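Local structure of aspergillopepsin II heavy chain (Aspergillus niger var. macrosporus, 1Y43) at residues B[12-17]-B[101-106]; B[38-43]-B[53-58]. The protein cleaves proteins as an acid endopeptidase of the G1 (glutamic peptidase) family, this heavy chain being one of the two chains of the mature enzyme. All blocks are in the same frame, centred on the assembly; numbering follows the deposited sequence.

Contact 1: B[12-17]-B[101-106]; sequences GIDGDT and CETNAE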
# COMPACT_ATOMS: atom_id res chain seq x y z
N GLY B 12 -1.78 -4.65 -1.77
CA GLY B 12 -0.99 -5.85 -1.95
C GLY B 12 -1.68 -7.14 -1.59
O GLY B 12 -2.81 -7.15 -1.09
N ILE B 13 -1.02 -8.23 -1.95
CA ILE B 13 -1.46 -9.58 -1.66
C ILE B 13 -0.40 -10.21 -0.73
O ILE B 13 0.80 -10.12 -1.00
CB ILE B 13 -1.58 -10.42 -2.95
CG1 ILE B 13 -2.69 -9.84 -3.84
CG2 ILE B 13 -1.85 -11.90 -2.62
CD1 ILE B 13 -2.83 -10.53 -5.20
N ASP B 14 -0.88 -10.78 0.37
CA ASP B 14 -0.05 -11.46 1.36
C ASP B 14 0.84 -10.59 2.23
O ASP B 14 0.76 -9.37 2.18
CB ASP B 14 0.71 -12.62 0.70
CG ASP B 14 -0.23 -13.70 0.18
OD1 ASP B 14 -1.29 -13.90 0.79
OD2 ASP B 14 0.09 -14.34 -0.84
N GLY B 15 1.58 -11.23 3.12
CA GLY B 15 2.46 -10.50 4.01
C GLY B 15 2.00 -10.42 5.46
O GLY B 15 2.81 -10.08 6.33
N ASP B 16 0.74 -10.72 5.74
CA ASP B 16 0.26 -10.67 7.13
C ASP B 16 0.26 -12.07 7.74
O ASP B 16 0.98 -12.32 8.70
CB ASP B 16 -1.13 -10.03 7.21
CG ASP B 16 -1.62 -9.88 8.64
OD1 ASP B 16 -0.83 -10.07 9.60
OD2 ASP B 16 -2.80 -9.56 8.82
N THR B 17 -0.57 -12.98 7.21
CA THR B 17 -0.60 -14.36 7.71
C THR B 17 0.17 -15.29 6.77
O THR B 17 0.33 -16.48 7.04
CB THR B 17 -2.04 -14.89 7.90
OG1 THR B 17 -2.74 -14.83 6.65
CG2 THR B 17 -2.79 -14.06 8.93
N CYS B 101 0.65 -17.06 -1.05
CA CYS B 101 -0.30 -18.02 -0.48
C CYS B 101 -1.69 -17.60 -0.98
O CYS B 101 -2.61 -18.41 -1.01
CB CYS B 101 -0.36 -17.94 1.05
SG CYS B 101 1.19 -18.05 1.94
N GLU B 102 -1.82 -16.31 -1.30
CA GLU B 102 -3.07 -15.71 -1.75
C GLU B 102 -4.13 -15.70 -0.64
O GLU B 102 -5.33 -15.81 -0.90
CB GLU B 102 -3.57 -16.36 -3.05
CG GLU B 102 -2.60 -16.18 -4.20
CD GLU B 102 -3.08 -16.75 -5.52
OE1 GLU B 102 -4.08 -17.49 -5.56
OE2 GLU B 102 -2.43 -16.43 -6.53
N THR B 103 -3.66 -15.51 0.59
CA THR B 103 -4.53 -15.49 1.76
C THR B 103 -4.80 -14.10 2.34
O THR B 103 -5.67 -13.96 3.19
CB THR B 103 -4.03 -16.44 2.87
OG1 THR B 103 -2.70 -16.08 3.23
CG2 THR B 103 -4.06 -17.89 2.39
N ASN B 104 -4.04 -13.09 1.91
CA ASN B 104 -4.30 -11.73 2.41
C ASN B 104 -4.41 -10.74 1.24
O ASN B 104 -3.69 -10.88 0.25
CB ASN B 104 -3.15 -11.21 3.27
CG ASN B 104 -2.69 -12.17 4.33
OD1 ASN B 104 -1.51 -12.19 4.67
ND2 ASN B 104 -3.62 -12.93 4.90
N ALA B 105 -5.33 -9.80 1.35
CA ALA B 105 -5.52 -8.73 0.36
C ALA B 105 -5.57 -7.51 1.27
O ALA B 105 -6.31 -7.50 2.25
CB ALA B 105 -6.85 -8.88 -0.39
N GLU B 106 -4.79 -6.47 0.98
CA GLU B 106 -4.76 -5.31 1.88
C GLU B 106 -4.56 -3.95 1.22
O GLU B 106 -4.08 -3.87 0.10
CB GLU B 106 -3.68 -5.53 2.95
CG GLU B 106 -2.25 -5.64 2.43
CD GLU B 106 -1.76 -7.08 2.21
OE1 GLU B 106 -2.40 -8.04 2.67
OE2 GLU B 106 -0.71 -7.24 1.55
O HOH W 1 -4.03 -17.07 6.18
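The end of strand 4-13 meets the start of strand 104-114 in an antiparallel pairing, Gly12 facing Glu106 and Ile13 facing Ala105, the loops lying beyond Ile13 on one side and before Asn104 on the other. Gly12 and Glu106 form the hydrogen-bonded pair, bonded in both directions (Glu106 N to Gly12 O, 2.9 Å). A side chain at Gly12 would share the sheet face of Glu106 and come tight against its OE2, so glycine suits the place. Asp14 N still reaches Asn104 O, from well above the carbonyl plane.

Past this point side chains replace the ladder. The Asp14 carboxylate takes four backbone N-H groups. OD2 accepts from Glu102 N (2.8 Å) on its syn lone pair and from Cys101 N from above the carboxylate plane. OD1 accepts from Thr103 N (2.9 Å) on its syn side and from Asn104 N nearly along its C-O axis. With CG anti to its carbonyl carbon (chi1 -64°), this short acid fits the curl of 101-104. Asn104 OD1 receives Asp16 N and Thr17 N from one face of its plane, while ND2 gives a nearly straight in-plane bond, 167°, to Thr17 OG1 (2.7 Å). An amide suits because it both accepts and donates.

Glu106 OE2 lies 2.7 Å from Asp14 O, close enough to suggest a proton on that acid. The Cys18-Cys101 disulfide ties the same loops, and 104-106 extends the sheet onto the other chain. Two buried polar side chains thus take up six backbone N-H groups, five from the loops and one from the strand's first residue, holding both loops where strand pairing ends.

Contact 2: B[38-43]-B[53-58]; sequences YDAWYE and SDITIS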
# COMPACT_ATOMS: atom_id res chain seq x y z
N TYR B 38 7.86 12.65 -4.02
CA TYR B 38 6.89 11.58 -4.25
C TYR B 38 7.44 10.61 -5.29
O TYR B 38 8.08 11.04 -6.25
CB TYR B 38 5.57 12.13 -4.81
CG TYR B 38 4.83 13.10 -3.91
CD1 TYR B 38 4.02 12.63 -2.88
CD2 TYR B 38 4.93 14.48 -4.09
CE1 TYR B 38 3.33 13.50 -2.05
CE2 TYR B 38 4.25 15.37 -3.26
CZ TYR B 38 3.45 14.88 -2.24
OH TYR B 38 2.75 15.73 -1.40
N ASP B 39 7.19 9.32 -5.12
CA ASP B 39 7.63 8.34 -6.09
C ASP B 39 6.72 7.11 -6.09
O ASP B 39 6.05 6.84 -5.09
CB ASP B 39 9.11 7.95 -5.86
CG ASP B 39 9.30 6.85 -4.83
OD1 ASP B 39 8.43 6.66 -3.95
OD2 ASP B 39 10.35 6.17 -4.88
N ALA B 40 6.66 6.41 -7.21
CA ALA B 40 5.85 5.20 -7.31
C ALA B 40 6.83 4.03 -7.37
O ALA B 40 7.92 4.15 -7.95
CB ALA B 40 4.97 5.24 -8.56
N TRP B 41 6.44 2.89 -6.82
CA TRP B 41 7.33 1.73 -6.78
C TRP B 41 6.56 0.41 -6.79
O TRP B 41 5.33 0.39 -6.60
CB TRP B 41 8.16 1.79 -5.48
CG TRP B 41 7.32 1.97 -4.23
CD1 TRP B 41 6.96 3.16 -3.64
CD2 TRP B 41 6.64 0.94 -3.48
NE1 TRP B 41 6.10 2.93 -2.59
CE2 TRP B 41 5.89 1.58 -2.47
CE3 TRP B 41 6.59 -0.46 -3.57
CZ2 TRP B 41 5.10 0.88 -1.56
CZ3 TRP B 41 5.80 -1.16 -2.67
CH2 TRP B 41 5.06 -0.49 -1.67
N TYR B 42 7.27 -0.69 -7.02
CA TYR B 42 6.67 -2.03 -6.99
C TYR B 42 7.63 -2.94 -6.24
O TYR B 42 8.83 -2.64 -6.14
CB TYR B 42 6.43 -2.60 -8.39
CG TYR B 42 7.69 -2.78 -9.22
CD1 TYR B 42 8.47 -3.93 -9.10
CD2 TYR B 42 8.09 -1.78 -10.11
CE1 TYR B 42 9.64 -4.08 -9.84
CE2 TYR B 42 9.25 -1.91 -10.86
CZ TYR B 42 10.01 -3.06 -10.72
OH TYR B 42 11.16 -3.18 -11.47
N GLU B 43 7.12 -4.05 -5.72
CA GLU B 43 7.96 -4.98 -5.00
C GLU B 43 7.32 -6.34 -4.86
O GLU B 43 6.11 -6.44 -4.63
CB GLU B 43 8.28 -4.45 -3.59
CG GLU B 43 9.06 -5.46 -2.73
CD GLU B 43 9.66 -4.84 -1.46
OE1 GLU B 43 9.20 -3.77 -1.01
OE2 GLU B 43 10.63 -5.44 -0.95
N SER B 53 10.35 4.76 -12.75
CA SER B 53 10.95 6.04 -13.15
C SER B 53 10.23 6.83 -14.24
O SER B 53 10.49 8.02 -14.44
CB SER B 53 12.40 5.82 -13.55
OG SER B 53 13.14 5.35 -12.44
N ASP B 54 9.33 6.17 -14.96
CA ASP B 54 8.61 6.81 -16.05
C ASP B 54 7.20 7.31 -15.69
O ASP B 54 6.30 7.27 -16.53
CB ASP B 54 8.59 5.90 -17.29
CG ASP B 54 8.03 4.50 -17.01
OD1 ASP B 54 7.97 4.07 -15.82
OD2 ASP B 54 7.66 3.82 -17.99
N ILE B 55 7.02 7.73 -14.45
CA ILE B 55 5.73 8.25 -14.01
C ILE B 55 5.94 9.33 -12.96
O ILE B 55 6.71 9.18 -12.01
CB ILE B 55 4.76 7.15 -13.47
CG1 ILE B 55 3.35 7.76 -13.30
CG2 ILE B 55 5.25 6.57 -12.13
CD1 ILE B 55 2.23 6.73 -13.16
N THR B 56 5.26 10.45 -13.18
CA THR B 56 5.33 11.60 -12.29
C THR B 56 4.14 11.61 -11.33
O THR B 56 2.99 11.45 -11.76
CB THR B 56 5.32 12.89 -13.12
OG1 THR B 56 6.46 12.89 -13.99
CG2 THR B 56 5.36 14.11 -12.22
N ILE B 57 4.44 11.77 -10.04
CA ILE B 57 3.44 11.80 -8.98
C ILE B 57 3.51 13.18 -8.30
O ILE B 57 4.60 13.61 -7.90
CB ILE B 57 3.76 10.72 -7.89
CG1 ILE B 57 4.03 9.35 -8.52
CG2 ILE B 57 2.64 10.66 -6.86
CD1 ILE B 57 2.82 8.68 -9.13
N SER B 58 2.38 13.87 -8.19
CA SER B 58 2.32 15.19 -7.55
C SER B 58 1.22 15.24 -6.48
O SER B 58 0.27 14.46 -6.52
CB SER B 58 2.01 16.29 -8.57
OG SER B 58 2.96 16.34 -9.62
O HOH W 2 7.17 11.43 -9.11
O HOH W 3 7.79 7.72 -9.51
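Apolar packing joins strand 35-45 to the loop that follows strand 50-52, chiefly where Tyr38 and Ala40 meet Ile57 and Ile55. Ile57 leans its branched CB against Tyr38, CB to CB 3.8 Å, and its CG2 meets the same Tyr38 carbon. Bent at its second torsion (chi2 -69°), Ile57 carries CD1 over to the Ala40 methyl, 4.1 Å from CD1 to Ala40 CB. Ile55 CG2 reaches that methyl too, at 3.8 Å from Ala40 CB. A small alanine therefore suits the spot, receiving both isoleucines, and Val79 of strand 74-81 touches Ala40 and Ile55 from the neighbouring sheet.

The polar links between the backbones run through water, for no direct hydrogen bond crosses. One water donates to Tyr38 O (3.0 Å) and accepts from Ile57 N (2.9 Å). Tyr38 O and Ile57 N themselves stand 5.3 Å apart, too far for a direct bond, and the water fills the step between them. A second accepts from Ala40 N (2.9 Å) and donates to Ile55 O (3.1 Å).

The aromatic ring has a lesser share. Its CD2 lies near Ile57 O, approached obliquely, and the phenol OH goes elsewhere, to a backbone atom of the other chain, whose apolar side chains also pack on Tyr38 and Ile57. The loop has further grips of its own, Thr56 O on the side-chain amides of Asn81 and Gln86, and Ser58 N on Asp61.

Side-chain carbons thus make the direct contact while two waters carry backbone polarity across, so an irregular loop can follow the strand without joining its sheet.

Overall arrangement
Contacts 1 and 2 lie on opposite sides of the chain's centre, their own centres 23 Å apart and their nearest atoms about 7 Å apart, so they do not touch. The same sheet links them: strand 4-13, which leads into contact 1, pairs with strand 22-32, and that strand pairs with 35-45, which carries contact 2. In sequence, both segments of contact 2 fall between those of contact 1. Direct hydrogen bonds dominate contact 1, whereas water and apolar side chains dominate contact 2, yet both reach the other protein chain. The side chains of Asp16 and of Asp39 each lie about 4 Å from a bound sulfate ion, probably left from the crystallisation liquor.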